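Long-range contacts in oligogalacturonate lyase (Yersinia enterocolitica subsp. enterocolitica, PDB 3PE7), which cleaves short oligogalacturonates in the cytoplasm by beta-elimination, probably with help from a manganese ion bound to the seven-bladed propeller: residues T73-G78 with V107-L112; G85-P90 with W130-D135. All coordinates share one frame; numbering follows the deposited sequence.

Interaction 1: residues T73-G78 with V107-L112; sequences TQLTEG and VDLATL
Leu-75 meets Leu-112 and Leu-109 in a small knot of methyl groups, a worked example of how aliphatic side chains pack between neighbouring sheets. The tight spot is the approach of Leu-75 CD2 to Leu-112 CD2 at 3.6 Å, where the two side chains lie at about a right angle. Leu-109 comes in beside them, its CD2 standing 3.9 Å from Leu-75 CD2 and almost as near to Leu-75 CD1, so that one methyl touches both branches. Leu-75 carries CG anti to its own carbonyl carbon (chi1 -58°), and this sends its branched end over to the other segment although CB does not point there.

Packing slackens away from these leucines. Thr-76 CG2 and Val-107 CG2 are 4.2 Å apart, while the hydroxyl of Thr-76 is engaged elsewhere, with Asp-81 and the backbone N of Tyr-62. On the solvent side Ala-110 and Thr-111 lie in a turn held by Asp-108, an Asx turn whose OD1 accepts from Ala-110 N (2.9 Å) and Thr-111 N (3.0 Å), which arrive from opposite faces of the carboxylate. Lys-3 NZ links the two segments, bonding to the carbonyl O of Leu-75 and of Leu-112. The turn after strand 103-108, packing on the residues that follow strand 71-74, joins consecutive blades of the seven-bladed beta-propeller.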
ATOM      1  N   THR A  73       1.678 -21.713   1.478  1.00 12.59           N
ATOM      2  CA  THR A  73       1.077 -22.204   2.711  1.00 12.01           C
ATOM      3  C   THR A  73      -0.027 -21.238   3.146  1.00 11.81           C
ATOM      4  O   THR A  73       0.205 -20.036   3.228  1.00 11.90           O
ATOM      5  CB  THR A  73       2.138 -22.325   3.822  1.00 11.99           C
ATOM      6  OG1 THR A  73       3.182 -23.204   3.380  1.00 13.87           O
ATOM      7  CG2 THR A  73       1.505 -22.885   5.132  1.00 13.75           C
ATOM      8  N   GLN A  74      -1.214 -21.770   3.423  1.00 11.38           N
ATOM      9  CA  GLN A  74      -2.315 -20.951   3.926  1.00 11.70           C
ATOM     10  C   GLN A  74      -2.036 -20.529   5.352  1.00 11.88           C
ATOM     11  O   GLN A  74      -1.814 -21.389   6.230  1.00 13.03           O
ATOM     12  CB  GLN A  74      -3.644 -21.720   3.853  1.00 11.42           C
ATOM     13  CG  GLN A  74      -4.855 -20.853   4.205  1.00 10.77           C
ATOM     14  CD  GLN A  74      -6.162 -21.569   3.972  1.00 11.60           C
ATOM     15  OE1 GLN A  74      -6.226 -22.535   3.203  1.00 12.43           O
ATOM     16  NE2 GLN A  74      -7.227 -21.073   4.601  1.00 12.61           N
ATOM     17  N   LEU A  75      -2.060 -19.220   5.584  1.00 11.05           N
ATOM     18  CA  LEU A  75      -1.692 -18.626   6.882  1.00 11.26           C
ATOM     19  C   LEU A  75      -2.896 -18.342   7.765  1.00 11.53           C
ATOM     20  O   LEU A  75      -2.811 -18.456   8.979  1.00 11.84           O
ATOM     21  CB  LEU A  75      -0.919 -17.319   6.689  1.00 11.44           C
ATOM     22  CG  LEU A  75       0.375 -17.376   5.862  1.00  9.75           C
ATOM     23  CD1 LEU A  75       0.969 -15.964   5.790  1.00  9.52           C
ATOM     24  CD2 LEU A  75       1.371 -18.336   6.510  1.00 10.62           C
ATOM     25  N   THR A  76      -3.984 -17.885   7.156  1.00 11.86           N
ATOM     26  CA  THR A  76      -5.183 -17.517   7.914  1.00 12.09           C
ATOM     27  C   THR A  76      -6.401 -18.228   7.282  1.00 12.80           C
ATOM     28  O   THR A  76      -6.344 -18.681   6.131  1.00 11.55           O
ATOM     29  CB  THR A  76      -5.394 -15.979   7.946  1.00 12.48           C
ATOM     30  OG1 THR A  76      -5.648 -15.489   6.615  1.00 12.18           O
ATOM     31  CG2 THR A  76      -4.170 -15.252   8.517  1.00 11.18           C
ATOM     32  N   GLU A  77      -7.487 -18.324   8.050  1.00 13.08           N
ATOM     33  CA  GLU A  77      -8.694 -18.957   7.563  1.00 14.48           C
ATOM     34  C   GLU A  77      -9.927 -18.227   8.071  1.00 14.77           C
ATOM     35  O   GLU A  77      -9.867 -17.483   9.058  1.00 15.43           O
ATOM     36  CB  GLU A  77      -8.705 -20.443   7.967  1.00 15.14           C
ATOM     37  CG  GLU A  77      -8.725 -20.692   9.470  1.00 18.46           C
ATOM     38  CD  GLU A  77      -8.638 -22.171   9.851  1.00 21.40           C
ATOM     39  OE1 GLU A  77      -8.344 -23.020   8.985  1.00 20.59           O
ATOM     40  OE2 GLU A  77      -8.867 -22.498  11.040  1.00 24.88           O
ATOM     41  N   GLY A  78     -11.044 -18.434   7.385  1.00 15.48           N
ATOM     42  CA  GLY A  78     -12.297 -17.809   7.776  1.00 16.00           C
ATOM     43  C   GLY A  78     -12.687 -16.641   6.896  1.00 15.93           C
ATOM     44  O   GLY A  78     -11.981 -16.310   5.946  1.00 15.65           O
ATOM     45  N   VAL A 107       0.199 -13.149  13.668  1.00 13.31           N
ATOM     46  CA  VAL A 107       0.304 -14.569  13.375  1.00 13.16           C
ATOM     47  C   VAL A 107       1.780 -14.973  13.453  1.00 14.11           C
ATOM     48  O   VAL A 107       2.618 -14.408  12.733  1.00 14.07           O
ATOM     49  CB  VAL A 107      -0.244 -14.913  11.962  1.00 13.16           C
ATOM     50  CG1 VAL A 107      -0.211 -16.396  11.731  1.00 11.66           C
ATOM     51  CG2 VAL A 107      -1.659 -14.362  11.788  1.00 13.49           C
ATOM     52  N   ASP A 108       2.080 -15.948  14.316  1.00 14.53           N
ATOM     53  CA  ASP A 108       3.416 -16.548  14.393  1.00 15.87           C
ATOM     54  C   ASP A 108       3.616 -17.397  13.141  1.00 15.92           C
ATOM     55  O   ASP A 108       2.863 -18.332  12.889  1.00 15.48           O
ATOM     56  CB  ASP A 108       3.533 -17.399  15.669  1.00 16.11           C
ATOM     57  CG  ASP A 108       4.932 -17.965  15.879  1.00 19.40           C
ATOM     58  OD1 ASP A 108       5.395 -18.777  15.063  1.00 22.89           O
ATOM     59  OD2 ASP A 108       5.563 -17.610  16.889  1.00 26.18           O
ATOM     60  N   LEU A 109       4.604 -17.056  12.315  1.00 16.51           N
ATOM     61  CA  LEU A 109       4.749 -17.755  11.034  1.00 17.38           C
ATOM     62  C   LEU A 109       5.274 -19.192  11.142  1.00 17.99           C
ATOM     63  O   LEU A 109       5.098 -19.990  10.220  1.00 19.31           O
ATOM     64  CB  LEU A 109       5.571 -16.931  10.043  1.00 17.11           C
ATOM     65  CG  LEU A 109       4.901 -15.681   9.463  1.00 17.81           C
ATOM     66  CD1 LEU A 109       5.868 -15.014   8.479  1.00 17.45           C
ATOM     67  CD2 LEU A 109       3.563 -16.007   8.772  1.00 18.49           C
ATOM     68  N   ALA A 110       5.888 -19.526  12.270  1.00 18.43           N
ATOM     69  CA  ALA A 110       6.376 -20.883  12.494  1.00 19.05           C
ATOM     70  C   ALA A 110       5.245 -21.820  12.914  1.00 19.05           C
ATOM     71  O   ALA A 110       5.115 -22.911  12.361  1.00 20.34           O
ATOM     72  CB  ALA A 110       7.487 -20.879  13.538  1.00 19.53           C
ATOM     73  N   THR A 111       4.424 -21.371  13.858  1.00 18.20           N
ATOM     74  CA  THR A 111       3.359 -22.186  14.453  1.00 17.71           C
ATOM     75  C   THR A 111       1.984 -21.936  13.845  1.00 17.39           C
ATOM     76  O   THR A 111       1.123 -22.815  13.895  1.00 17.79           O
ATOM     77  CB  THR A 111       3.238 -21.943  15.974  1.00 18.07           C
ATOM     78  OG1 THR A 111       2.745 -20.622  16.219  1.00 17.39           O
ATOM     79  CG2 THR A 111       4.590 -22.121  16.676  1.00 17.84           C
ATOM     80  N   LEU A 112       1.815 -20.744  13.257  1.00 16.98           N
ATOM     81  CA  LEU A 112       0.537 -20.222  12.733  1.00 16.68           C
ATOM     82  C   LEU A 112      -0.486 -19.896  13.830  1.00 16.67           C
ATOM     83  O   LEU A 112      -1.647 -19.596  13.545  1.00 15.86           O
ATOM     84  CB  LEU A 112      -0.052 -21.118  11.625  1.00 16.91           C
ATOM     85  CG  LEU A 112       0.851 -21.351  10.410  1.00 17.84           C
ATOM     86  CD1 LEU A 112       0.208 -22.299   9.437  1.00 18.71           C
ATOM     87  CD2 LEU A 112       1.215 -20.033   9.724  1.00 16.36           C
TER

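Interaction 2: residues G85-P90 with W130-D135; sequences GGFLSP and WVANSD
Apolar contact is carried by Phe-87, whose ring reaches from strand 87-88 to the methyl of Ala-132. The far end of the ring does the touching: CZ lies 3.7 Å from Ala-132 CB and CE1 is 3.8 Å from the same methyl, which approaches obliquely. With CG between the backbone N and the carbonyl carbon (chi1 62°), the Phe-87 ring extends from its strand toward Ala-132. Leu-139 of the neighbouring strand 138-145 touches both Phe-87 and Ala-132 and widens this apolar patch, while the Phe-96 ring meets that of Phe-87 with the planes about 15° apart. Further along, Pro-90 touches the other backbone through CG, 3.4 Å from Ser-134 O.

The two segments run in nearly the same direction, 4° apart end to end, yet belong to different four-stranded antiparallel sheets. Each contributes its first strand, 87-88 or 124-132, as consecutive blades of the seven-bladed propeller do; no strand pairing joins them, and side chains and a water do so instead.

Polar contact is indirect and lies at the Gly-85 end. A water donates to Gly-85 O and to Trp-130 O, 2.9 Å from each, so that one molecule bridges two carbonyls whose oxygens, Gly-85 O and Trp-130 O, are 4.4 Å apart. This water and Gly-85 O both lie at the edge of the Phe-87 ring, in its plane. At the other end, Ser-134 OG is hydrogen-bonded to Tyr-198 N.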
ATOM      1  N   GLY A  85      -4.122  -4.977   3.916  1.00  9.32           N
ATOM      2  CA  GLY A  85      -3.367  -4.171   4.874  1.00  9.79           C
ATOM      3  C   GLY A  85      -2.243  -4.905   5.586  1.00  9.78           C
ATOM      4  O   GLY A  85      -1.491  -4.277   6.340  1.00 10.95           O
ATOM      5  N   GLY A  86      -2.135  -6.212   5.368  1.00 10.11           N
ATOM      6  CA  GLY A  86      -1.236  -7.061   6.163  1.00 10.03           C
ATOM      7  C   GLY A  86       0.218  -6.853   5.813  1.00 10.49           C
ATOM      8  O   GLY A  86       0.539  -6.464   4.696  1.00 11.25           O
ATOM      9  N   PHE A  87       1.093  -7.116   6.782  1.00  9.79           N
ATOM     10  CA  PHE A  87       2.530  -6.964   6.566  1.00 10.20           C
ATOM     11  C   PHE A  87       3.323  -7.981   7.379  1.00 10.78           C
ATOM     12  O   PHE A  87       2.868  -8.487   8.410  1.00 10.85           O
ATOM     13  CB  PHE A  87       2.977  -5.538   6.886  1.00 10.30           C
ATOM     14  CG  PHE A  87       2.751  -5.121   8.321  1.00 10.38           C
ATOM     15  CD1 PHE A  87       3.760  -5.278   9.272  1.00 11.21           C
ATOM     16  CD2 PHE A  87       1.539  -4.555   8.712  1.00 12.34           C
ATOM     17  CE1 PHE A  87       3.552  -4.873  10.618  1.00 11.33           C
ATOM     18  CE2 PHE A  87       1.318  -4.138  10.047  1.00 11.00           C
ATOM     19  CZ  PHE A  87       2.316  -4.298  10.999  1.00 11.67           C
ATOM     20  N   LEU A  88       4.512  -8.290   6.888  1.00 10.46           N
ATOM     21  CA  LEU A  88       5.461  -9.127   7.616  1.00 10.60           C
ATOM     22  C   LEU A  88       6.267  -8.274   8.584  1.00 10.60           C
ATOM     23  O   LEU A  88       6.577  -7.111   8.312  1.00 10.72           O
ATOM     24  CB  LEU A  88       6.417  -9.816   6.634  1.00  9.97           C
ATOM     25  CG  LEU A  88       5.756 -10.755   5.619  1.00 11.32           C
ATOM     26  CD1 LEU A  88       6.845 -11.345   4.660  1.00 12.46           C
ATOM     27  CD2 LEU A  88       4.969 -11.832   6.358  1.00 13.43           C
ATOM     28  N   SER A  89       6.630  -8.874   9.717  1.00 10.48           N
ATOM     29  CA  SER A  89       7.496  -8.197  10.673  1.00 11.40           C
ATOM     30  C   SER A  89       8.916  -8.053  10.084  1.00 11.93           C
ATOM     31  O   SER A  89       9.278  -8.799   9.163  1.00 12.38           O
ATOM     32  CB  SER A  89       7.556  -9.009  11.977  1.00 11.63           C
ATOM     33  OG  SER A  89       8.020 -10.329  11.738  1.00 11.90           O
ATOM     34  N   PRO A  90       9.729  -7.139  10.643  1.00 12.91           N
ATOM     35  CA  PRO A  90      11.120  -7.011  10.157  1.00 13.40           C
ATOM     36  C   PRO A  90      11.901  -8.318  10.157  1.00 14.18           C
ATOM     37  O   PRO A  90      12.632  -8.605   9.190  1.00 13.90           O
ATOM     38  CB  PRO A  90      11.742  -5.975  11.116  1.00 14.09           C
ATOM     39  CG  PRO A  90      10.589  -5.114  11.546  1.00 14.23           C
ATOM     40  CD  PRO A  90       9.375  -6.065  11.592  1.00 13.28           C
ATOM     41  N   TRP A 130      -3.435  -0.078   9.269  1.00 12.88           N
ATOM     42  CA  TRP A 130      -2.539   0.148  10.418  1.00 12.50           C
ATOM     43  C   TRP A 130      -1.099  -0.018   9.942  1.00 12.58           C
ATOM     44  O   TRP A 130      -0.787  -0.996   9.237  1.00 12.84           O
ATOM     45  CB  TRP A 130      -2.850  -0.851  11.531  1.00 13.55           C
ATOM     46  CG  TRP A 130      -4.189  -0.625  12.124  1.00 14.61           C
ATOM     47  CD1 TRP A 130      -5.383  -1.077  11.646  1.00 19.22           C
ATOM     48  CD2 TRP A 130      -4.487   0.141  13.299  1.00 16.60           C
ATOM     49  NE1 TRP A 130      -6.417  -0.646  12.460  1.00 20.67           N
ATOM     50  CE2 TRP A 130      -5.891   0.104  13.481  1.00 18.38           C
ATOM     51  CE3 TRP A 130      -3.706   0.862  14.213  1.00 15.88           C
ATOM     52  CZ2 TRP A 130      -6.529   0.750  14.555  1.00 18.06           C
ATOM     53  CZ3 TRP A 130      -4.343   1.512  15.278  1.00 16.38           C
ATOM     54  CH2 TRP A 130      -5.739   1.446  15.440  1.00 16.91           C
ATOM     55  N   VAL A 131      -0.217   0.914  10.321  1.00 12.13           N
ATOM     56  CA  VAL A 131       1.170   0.897   9.807  1.00 12.42           C
ATOM     57  C   VAL A 131       2.145   0.888  10.977  1.00 12.17           C
ATOM     58  O   VAL A 131       1.996   1.670  11.908  1.00 12.17           O
ATOM     59  CB  VAL A 131       1.445   2.132   8.896  1.00 12.67           C
ATOM     60  CG1 VAL A 131       2.952   2.283   8.577  1.00 13.25           C
ATOM     61  CG2 VAL A 131       0.634   2.019   7.615  1.00 13.11           C
ATOM     62  N   ALA A 132       3.136  -0.002  10.918  1.00 12.13           N
ATOM     63  CA  ALA A 132       4.090  -0.132  12.023  1.00 12.25           C
ATOM     64  C   ALA A 132       5.250   0.837  11.900  1.00 11.90           C
ATOM     65  O   ALA A 132       5.562   1.335  10.818  1.00 11.34           O
ATOM     66  CB  ALA A 132       4.609  -1.564  12.116  1.00 11.67           C
ATOM     67  N   ASN A 133       5.890   1.104  13.036  1.00 11.91           N
ATOM     68  CA  ASN A 133       7.201   1.742  13.032  1.00 11.39           C
ATOM     69  C   ASN A 133       8.282   0.755  12.552  1.00 11.60           C
ATOM     70  O   ASN A 133       8.031  -0.442  12.421  1.00 11.02           O
ATOM     71  CB  ASN A 133       7.506   2.302  14.433  1.00 11.86           C
ATOM     72  CG  ASN A 133       7.670   1.210  15.494  1.00 11.01           C
ATOM     73  OD1 ASN A 133       7.183   0.100  15.347  1.00 10.35           O
ATOM     74  ND2 ASN A 133       8.380   1.538  16.567  1.00 11.48           N
ATOM     75  N   SER A 134       9.479   1.254  12.257  1.00 11.66           N
ATOM     76  CA  SER A 134      10.521   0.388  11.707  1.00 12.25           C
ATOM     77  C   SER A 134      10.895  -0.756  12.646  1.00 12.17           C
ATOM     78  O   SER A 134      11.167  -1.873  12.198  1.00 12.59           O
ATOM     79  CB  SER A 134      11.757   1.211  11.351  1.00 11.83           C
ATOM     80  OG  SER A 134      11.471   2.101  10.286  1.00 13.95           O
ATOM     81  N   ASP A 135      10.889  -0.466  13.954  1.00 13.37           N
ATOM     82  CA  ASP A 135      11.184  -1.460  14.977  1.00 13.90           C
ATOM     83  C   ASP A 135      10.087  -2.525  15.171  1.00 13.80           C
ATOM     84  O   ASP A 135      10.314  -3.558  15.813  1.00 14.18           O
ATOM     85  CB  ASP A 135      11.513  -0.764  16.307  1.00 13.96           C
ATOM     86  CG  ASP A 135      12.896  -0.119  16.303  1.00 17.01           C
ATOM     87  OD1 ASP A 135      13.756  -0.541  15.501  1.00 17.82           O
ATOM     88  OD2 ASP A 135      13.121   0.803  17.113  1.00 17.19           O
TER
HETATM   89  O   HOH W   1      -2.073  -3.643   9.060  1.00 21.38           O

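In the fold
Interactions 1 and 2 join three successive propeller blades, and the sheet that begins with strand 87-88 takes part in both. Interaction 1 packs the turn after its strand 103-108 against the blade before it; interaction 2 packs its first strand against the blade after it. Their centres are 16 Å apart, and they meet where Leu-109 CD1 lies 3.9 Å from Leu-88 CD2. Interaction 1 is peripheral, its centre about 21 Å from the centre of the chain, with the Gln-74 side chain about 6 Å, nearest atoms, from a calcium ion held by Met-1 and Asp-57. Interaction 2 lies further in, Gly-85 being about 11 Å, nearest atoms, from the manganese ion bound by His-287, Gln-350, His-353 and His-355.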